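Local coordinates for protein PaxB (PDB 6EK4) that probably acts as one component of a two-component alpha-helical pore-forming toxin of the YaxAB type, working with a partner protein to perforate target membranes, at residues 40-43 and 44-47; 106-109 and 110-114; 283-286 and 287-291. All coordinates share one frame; numbering follows the deposited sequence.

Contact 1 of 3, residues 40-43 and 44-47; sequences IEII and QEKT
Glu41 and Gln44 meet where helix 42-73 begins: Glu41 holds the N-cap position and Ile42 opens the first turn. The Glu41 chain leaves with CG anti to the backbone N (chi1 -158°) and bends at its second torsion, which carries OE1 to 2.8 Å from Gln44 NE2. The carboxylate and amide planes stand 69° apart, however, and the angle at the amide is too poor for a hydrogen bond. The firm link is through the backbone, where Glu41 O accepts Glu45 N. Ile42 comes next; its carbonyl takes Lys46 N in the regular helical pattern, while Ile42 CG1 lies 4.0 Å from Lys46 CE, so the aliphatic part of the lysine crosses the isoleucine at a slant. The amine at the end of that chain is engaged elsewhere, bonding to Val144 O, just as the Glu45 carboxylate forms a salt bridge with Arg49. Ile43, buried toward helix 247-321, turns its CG2 branch to Thr47 CG2 at 4.2 Å. Its carbonyl is the acceptor of Thr47 N at 2.9 Å. The Thr47 hydroxyl folds back over the turn: OG1 lies 2.9 Å from Ile43 O and 2.8 Å from Gln44 O, and its one proton can serve either carbonyl.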
loop_
_atom_site.group_PDB
_atom_site.type_symbol
_atom_site.label_atom_id
_atom_site.label_comp_id
_atom_site.label_asym_id
_atom_site.label_seq_id
_atom_site.Cartn_x
_atom_site.Cartn_y
_atom_site.Cartn_z
ATOM N N ILE A 40 -14.036 4.990 3.188
ATOM C CA ILE A 40 -14.157 6.410 3.530
ATOM C C ILE A 40 -14.796 7.191 2.372
ATOM O O ILE A 40 -15.458 8.203 2.600
ATOM C CB ILE A 40 -12.787 7.015 3.913
ATOM C CG1 ILE A 40 -12.163 6.225 5.073
ATOM C CG2 ILE A 40 -12.937 8.482 4.302
ATOM C CD1 ILE A 40 -10.682 6.469 5.270
ATOM N N GLU A 41 -14.582 6.714 1.143
ATOM C CA GLU A 41 -15.260 7.208 -0.072
ATOM C C GLU A 41 -14.580 8.428 -0.700
ATOM O O GLU A 41 -14.222 8.395 -1.880
ATOM C CB GLU A 41 -16.753 7.487 0.171
ATOM C CG GLU A 41 -17.612 7.485 -1.088
ATOM C CD GLU A 41 -17.807 6.096 -1.675
ATOM O OE1 GLU A 41 -16.902 5.615 -2.390
ATOM O OE2 GLU A 41 -18.874 5.491 -1.434
ATOM N N ILE A 42 -14.421 9.503 0.069
ATOM C CA ILE A 42 -13.662 10.667 -0.402
ATOM C C ILE A 42 -12.192 10.289 -0.600
ATOM O O ILE A 42 -11.548 10.766 -1.534
ATOM C CB ILE A 42 -13.797 11.889 0.545
ATOM C CG1 ILE A 42 -13.240 13.158 -0.112
ATOM C CG2 ILE A 42 -13.097 11.644 1.877
ATOM C CD1 ILE A 42 -13.957 13.572 -1.380
ATOM N N ILE A 43 -11.678 9.424 0.273
ATOM C CA ILE A 43 -10.332 8.872 0.122
ATOM C C ILE A 43 -10.280 7.972 -1.111
ATOM O O ILE A 43 -9.308 7.998 -1.866
ATOM C CB ILE A 43 -9.903 8.065 1.374
ATOM C CG1 ILE A 43 -9.780 8.982 2.601
ATOM C CG2 ILE A 43 -8.589 7.326 1.132
ATOM C CD1 ILE A 43 -8.600 9.936 2.574
ATOM N N GLN A 44 -11.335 7.183 -1.307
ATOM C CA GLN A 44 -11.447 6.306 -2.472
ATOM C C GLN A 44 -11.406 7.103 -3.777
ATOM O O GLN A 44 -10.796 6.669 -4.751
ATOM C CB GLN A 44 -12.739 5.486 -2.407
ATOM C CG GLN A 44 -12.686 4.180 -3.181
ATOM C CD GLN A 44 -13.944 3.353 -3.002
ATOM O OE1 GLN A 44 -13.929 2.318 -2.334
ATOM N NE2 GLN A 44 -15.047 3.814 -3.586
ATOM N N GLU A 45 -12.054 8.265 -3.786
ATOM C CA GLU A 45 -12.058 9.139 -4.957
ATOM C C GLU A 45 -10.706 9.829 -5.142
ATOM O O GLU A 45 -10.198 9.911 -6.260
ATOM C CB GLU A 45 -13.163 10.192 -4.840
ATOM C CG GLU A 45 -13.413 10.963 -6.127
ATOM C CD GLU A 45 -14.378 12.119 -5.951
ATOM O OE1 GLU A 45 -15.291 12.023 -5.104
ATOM O OE2 GLU A 45 -14.229 13.126 -6.673
ATOM N N LYS A 46 -10.133 10.325 -4.048
ATOM C CA LYS A 46 -8.837 11.007 -4.095
ATOM C C LYS A 46 -7.711 10.081 -4.556
ATOM O O LYS A 46 -6.814 10.511 -5.279
ATOM C CB LYS A 46 -8.485 11.616 -2.733
ATOM C CG LYS A 46 -9.239 12.897 -2.406
ATOM C CD LYS A 46 -8.636 13.585 -1.195
ATOM C CE LYS A 46 -9.541 14.676 -0.647
ATOM N NZ LYS A 46 -8.922 15.377 0.513
ATOM N N THR A 47 -7.754 8.819 -4.135
ATOM C CA THR A 47 -6.759 7.834 -4.563
ATOM C C THR A 47 -6.857 7.556 -6.063
ATOM O O THR A 47 -5.842 7.330 -6.723
ATOM C CB THR A 47 -6.891 6.506 -3.792
ATOM O OG1 THR A 47 -8.260 6.084 -3.788
ATOM C CG2 THR A 47 -6.406 6.667 -2.359
#

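Contact 2 of 3, residues 106-109 and 110-114; sequences EARS and EHIRN
Just over two turns near the start of helix 101-141 illustrate how residues four apart on a partly exposed helical face lie against one another, here Arg108 against Ile112. The arginine chain runs extended from CG to NE and delivers its flat end over the isoleucine: Ile112 CD1 sits over the centre of the guanidinium, 3.5 Å above its plane, with Arg108 CZ its closest partner at 3.6 Å. The methyl therefore covers one face and leaves the N-H groups, which lie in the plane, to point elsewhere; NH1 forms a long, weak ion pair with Asp88. Ile112 reaches this place because its CG1 branch is anti to the carbonyl carbon (chi1 -77°), lying beside the backbone N, so that CG1 and CD1 are turned back past Arg108 O to the arginine; Ile112 N bonds to that same carbonyl at 2.9 Å.

These turns belong to a helix pair in which helix 80-90 packs against helix 101-141, part of an elongated, largely helical fold consistent with an alpha-helical pore-forming toxin. The His111 side chain takes part in this join, touching Tyr80, Thr83 and Leu84, and Arg108 also touches Leu84. Ala107 O lies oblique to the His111 ring, 3.2 Å from ND1, at an angle unfit for a hydrogen bond; that carbonyl is taken by His111 N at 3.1 Å, with a weak second bond from Glu110 N. Glu110 N thus has two acceptors, the other being Glu106 O at 3.3 Å, above whose carbonyl plane it lies. Ser109 OG turns back along the helix to bond to Leu105 O, while Ser109 O accepts Arg113 N. The carboxylates of Glu106 and Glu110, probably both negative, are not in contact, their OE2 atoms 6.1 Å apart.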
loop_
_atom_site.group_PDB
_atom_site.type_symbol
_atom_site.label_atom_id
_atom_site.label_comp_id
_atom_site.label_asym_id
_atom_site.label_seq_id
_atom_site.Cartn_x
_atom_site.Cartn_y
_atom_site.Cartn_z
ATOM N N GLU A 106 31.623 37.636 -42.430
ATOM C CA GLU A 106 30.196 37.810 -42.704
ATOM C C GLU A 106 29.499 36.470 -42.966
ATOM O O GLU A 106 28.294 36.337 -42.740
ATOM C CB GLU A 106 29.990 38.756 -43.890
ATOM C CG GLU A 106 28.577 39.310 -43.998
ATOM C CD GLU A 106 28.436 40.386 -45.060
ATOM O OE1 GLU A 106 29.453 40.769 -45.681
ATOM O OE2 GLU A 106 27.298 40.855 -45.274
ATOM N N ALA A 107 30.261 35.486 -43.440
ATOM C CA ALA A 107 29.751 34.130 -43.639
ATOM C C ALA A 107 29.569 33.401 -42.310
ATOM O O ALA A 107 28.590 32.677 -42.131
ATOM C CB ALA A 107 30.683 33.342 -44.548
ATOM N N ARG A 108 30.509 33.590 -41.386
ATOM C CA ARG A 108 30.432 32.944 -40.071
ATOM C C ARG A 108 29.368 33.621 -39.198
ATOM O O ARG A 108 28.767 32.977 -38.336
ATOM C CB ARG A 108 31.807 32.912 -39.373
ATOM C CG ARG A 108 31.977 33.821 -38.162
ATOM C CD ARG A 108 33.380 33.710 -37.580
ATOM N NE ARG A 108 33.403 33.975 -36.138
ATOM C CZ ARG A 108 33.237 33.060 -35.179
ATOM N NH1 ARG A 108 33.025 31.779 -35.473
ATOM N NH2 ARG A 108 33.279 33.433 -33.904
ATOM N N SER A 109 29.142 34.915 -39.426
ATOM C CA SER A 109 28.058 35.642 -38.761
ATOM C C SER A 109 26.689 35.129 -39.207
ATOM O O SER A 109 25.735 35.142 -38.431
ATOM C CB SER A 109 28.163 37.144 -39.033
ATOM O OG SER A 109 29.284 37.700 -38.369
ATOM N N GLU A 110 26.601 34.685 -40.459
ATOM C CA GLU A 110 25.381 34.076 -40.987
ATOM C C GLU A 110 25.150 32.708 -40.343
ATOM O O GLU A 110 24.037 32.389 -39.925
ATOM C CB GLU A 110 25.476 33.920 -42.509
ATOM C CG GLU A 110 24.141 33.680 -43.201
ATOM C CD GLU A 110 23.397 34.964 -43.523
ATOM O OE1 GLU A 110 22.219 35.085 -43.125
ATOM O OE2 GLU A 110 23.987 35.854 -44.175
ATOM N N HIS A 111 26.214 31.910 -40.273
ATOM C CA HIS A 111 26.171 30.584 -39.653
ATOM C C HIS A 111 25.808 30.657 -38.170
ATOM O O HIS A 111 24.999 29.866 -37.687
ATOM C CB HIS A 111 27.525 29.883 -39.809
ATOM C CG HIS A 111 27.754 29.291 -41.166
ATOM N ND1 HIS A 111 27.177 29.791 -42.313
ATOM C CD2 HIS A 111 28.524 28.248 -41.558
ATOM C CE1 HIS A 111 27.568 29.072 -43.351
ATOM N NE2 HIS A 111 28.387 28.130 -42.919
ATOM N N ILE A 112 26.415 31.606 -37.459
ATOM C CA ILE A 112 26.164 31.796 -36.028
ATOM C C ILE A 112 24.717 32.217 -35.748
ATOM O O ILE A 112 24.131 31.795 -34.749
ATOM C CB ILE A 112 27.162 32.810 -35.414
ATOM C CG1 ILE A 112 28.516 32.127 -35.200
ATOM C CG2 ILE A 112 26.656 33.373 -34.090
ATOM C CD1 ILE A 112 29.634 33.067 -34.808
ATOM N N ARG A 113 24.146 33.035 -36.628
ATOM C CA ARG A 113 22.761 33.489 -36.467
ATOM C C ARG A 113 21.779 32.322 -36.619
ATOM O O ARG A 113 20.755 32.276 -35.936
ATOM C CB ARG A 113 22.431 34.599 -37.472
ATOM C CG ARG A 113 21.443 35.637 -36.955
ATOM C CD ARG A 113 21.281 36.793 -37.930
ATOM N NE ARG A 113 22.560 37.427 -38.254
ATOM C CZ ARG A 113 22.728 38.373 -39.177
ATOM N NH1 ARG A 113 21.697 38.829 -39.885
ATOM N NH2 ARG A 113 23.940 38.874 -39.392
ATOM N N ASN A 114 22.102 31.388 -37.512
ATOM C CA ASN A 114 21.321 30.159 -37.677
ATOM C C ASN A 114 21.538 29.183 -36.523
ATOM O O ASN A 114 20.616 28.465 -36.131
ATOM C CB ASN A 114 21.678 29.468 -38.997
ATOM C CG ASN A 114 21.324 30.304 -40.213
ATOM O OD1 ASN A 114 20.342 31.047 -40.208
ATOM N ND2 ASN A 114 22.124 30.180 -41.266
#

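Contact 3 of 3, residues 283-286 and 287-291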
loop_
_atom_site.group_PDB
_atom_site.type_symbol
_atom_site.label_atom_id
_atom_site.label_comp_id
_atom_site.label_asym_id
_atom_site.label_seq_id
_atom_site.Cartn_x
_atom_site.Cartn_y
_atom_site.Cartn_z
ATOM N N ALA A 283 -6.639 -2.655 6.538
ATOM C CA ALA A 283 -5.954 -3.021 5.296
ATOM C C ALA A 283 -6.101 -1.924 4.242
ATOM O O ALA A 283 -5.165 -1.649 3.491
ATOM C CB ALA A 283 -6.491 -4.341 4.762
ATOM N N GLY A 284 -7.280 -1.307 4.192
ATOM C CA GLY A 284 -7.536 -0.190 3.289
ATOM C C GLY A 284 -6.715 1.040 3.632
ATOM O O GLY A 284 -6.151 1.680 2.745
ATOM N N ILE A 285 -6.651 1.371 4.921
ATOM C CA ILE A 285 -5.849 2.503 5.395
ATOM C C ILE A 285 -4.358 2.280 5.118
ATOM O O ILE A 285 -3.648 3.220 4.768
ATOM C CB ILE A 285 -6.086 2.779 6.900
ATOM C CG1 ILE A 285 -7.496 3.339 7.115
ATOM C CG2 ILE A 285 -5.063 3.768 7.449
ATOM C CD1 ILE A 285 -7.957 3.324 8.557
ATOM N N GLU A 286 -3.894 1.040 5.267
ATOM C CA GLU A 286 -2.498 0.697 4.963
ATOM C C GLU A 286 -2.160 0.815 3.473
ATOM O O GLU A 286 -1.018 1.113 3.121
ATOM C CB GLU A 286 -2.146 -0.709 5.473
ATOM C CG GLU A 286 -1.486 -0.722 6.846
ATOM C CD GLU A 286 -0.127 -0.032 6.866
ATOM O OE1 GLU A 286 0.517 0.081 5.797
ATOM O OE2 GLU A 286 0.302 0.399 7.957
ATOM N N ASP A 287 -3.142 0.573 2.606
ATOM C CA ASP A 287 -2.956 0.756 1.166
ATOM C C ASP A 287 -2.856 2.238 0.802
ATOM O O ASP A 287 -2.091 2.606 -0.088
ATOM C CB ASP A 287 -4.094 0.099 0.373
ATOM C CG ASP A 287 -4.064 -1.423 0.444
ATOM O OD1 ASP A 287 -2.968 -2.008 0.577
ATOM O OD2 ASP A 287 -5.149 -2.039 0.352
ATOM N N VAL A 288 -3.624 3.083 1.490
ATOM C CA VAL A 288 -3.568 4.532 1.272
ATOM C C VAL A 288 -2.214 5.086 1.723
ATOM O O VAL A 288 -1.640 5.948 1.055
ATOM C CB VAL A 288 -4.712 5.278 2.000
ATOM C CG1 VAL A 288 -4.545 6.787 1.873
ATOM C CG2 VAL A 288 -6.065 4.862 1.440
ATOM N N HIS A 289 -1.715 4.593 2.854
ATOM C CA HIS A 289 -0.362 4.922 3.317
ATOM C C HIS A 289 0.695 4.478 2.305
ATOM O O HIS A 289 1.689 5.175 2.093
ATOM C CB HIS A 289 -0.071 4.273 4.677
ATOM C CG HIS A 289 -0.454 5.123 5.848
ATOM N ND1 HIS A 289 0.464 5.876 6.549
ATOM C CD2 HIS A 289 -1.650 5.338 6.444
ATOM C CE1 HIS A 289 -0.151 6.518 7.525
ATOM N NE2 HIS A 289 -1.435 6.209 7.484
ATOM N N GLN A 290 0.474 3.316 1.694
ATOM C CA GLN A 290 1.365 2.798 0.659
ATOM C C GLN A 290 1.294 3.649 -0.610
ATOM O O GLN A 290 2.313 3.872 -1.259
ATOM C CB GLN A 290 1.025 1.337 0.339
ATOM C CG GLN A 290 1.995 0.646 -0.614
ATOM C CD GLN A 290 3.428 0.639 -0.112
ATOM O OE1 GLN A 290 4.367 0.843 -0.884
ATOM N NE2 GLN A 290 3.605 0.408 1.185
ATOM N N ILE A 291 0.097 4.120 -0.957
ATOM C CA ILE A 291 -0.084 5.002 -2.117
ATOM C C ILE A 291 0.723 6.295 -1.965
ATOM O O ILE A 291 1.285 6.791 -2.941
ATOM C CB ILE A 291 -1.581 5.313 -2.373
ATOM C CG1 ILE A 291 -2.253 4.109 -3.041
ATOM C CG2 ILE A 291 -1.756 6.544 -3.257
ATOM C CD1 ILE A 291 -3.767 4.167 -3.056
#
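Ala283 and Asp287 begin the bookkeeping of donors and acceptors in these two turns of helix. Asp287 N gives its proton to Ala283 O at 3.1 Å and shares it, weakly, with Gly284 O. The Asp287 carboxylate also leans toward the first of these carbonyls: with CG anti to its own carbonyl carbon and beside the backbone N (chi1 -69°), OD2 lies 3.2 Å from Ala283 O. Both atoms are acceptors, so the approach carries no bond and, if the acid is ionised, would probably be mildly unfavourable. Gly284 O is met twice, by the weak share of Asp287 N and by the straighter bond of Val288 N, 3.2 Å long; Val288 CG2 touches the same oxygen.

Ile285 O is bonded by His289 N at 3.0 Å with an N-H...O angle of 163°. The imidazole lies alongside as well: its CD2 edge comes to 3.4 Å from Ile285 O, near the ring plane, and to 3.9 Å from the CG2 methyl of Ile285, whose side chain points the same way. Glu286 O is satisfied by Gln290 N, which approaches from above the carbonyl plane, 35° out of it. Every carbonyl of 283-286 thus has a main-chain donor four residues on. Beyond these turns, Val288 and His289 rest on Leu149, Ile285 on Leu153, and Asp287 on Leu32. Such i to i+4 bonding is that of a regular alpha-helix; here helix 247-321, with the buried Ile285 and Val288 directed into neighbouring helices, packs against helices 149-193, 19-35 and 42-73 in an elongated helical bundle.

Contacts 1 and 3 are neighbours in the middle of the elongated molecule, their centres 11 Å apart although some 240 residues separate them in sequence. Where they touch, helix 42-73 meets helix 247-321 by apolar packing: Ile43 CG2 meets Val288 CG2 at 3.5 Å, and Thr47 CG2 meets Ile291 CD1 at 3.7 Å. Contact 2 stands apart toward one end, its centre about 59 Å from that of contact 1 and 60 Å from that of contact 3, with nearest atoms about 44 Å or more away. A bound sodium ion lies about 13 Å from the Glu45 side chain of contact 1, too far for direct coordination.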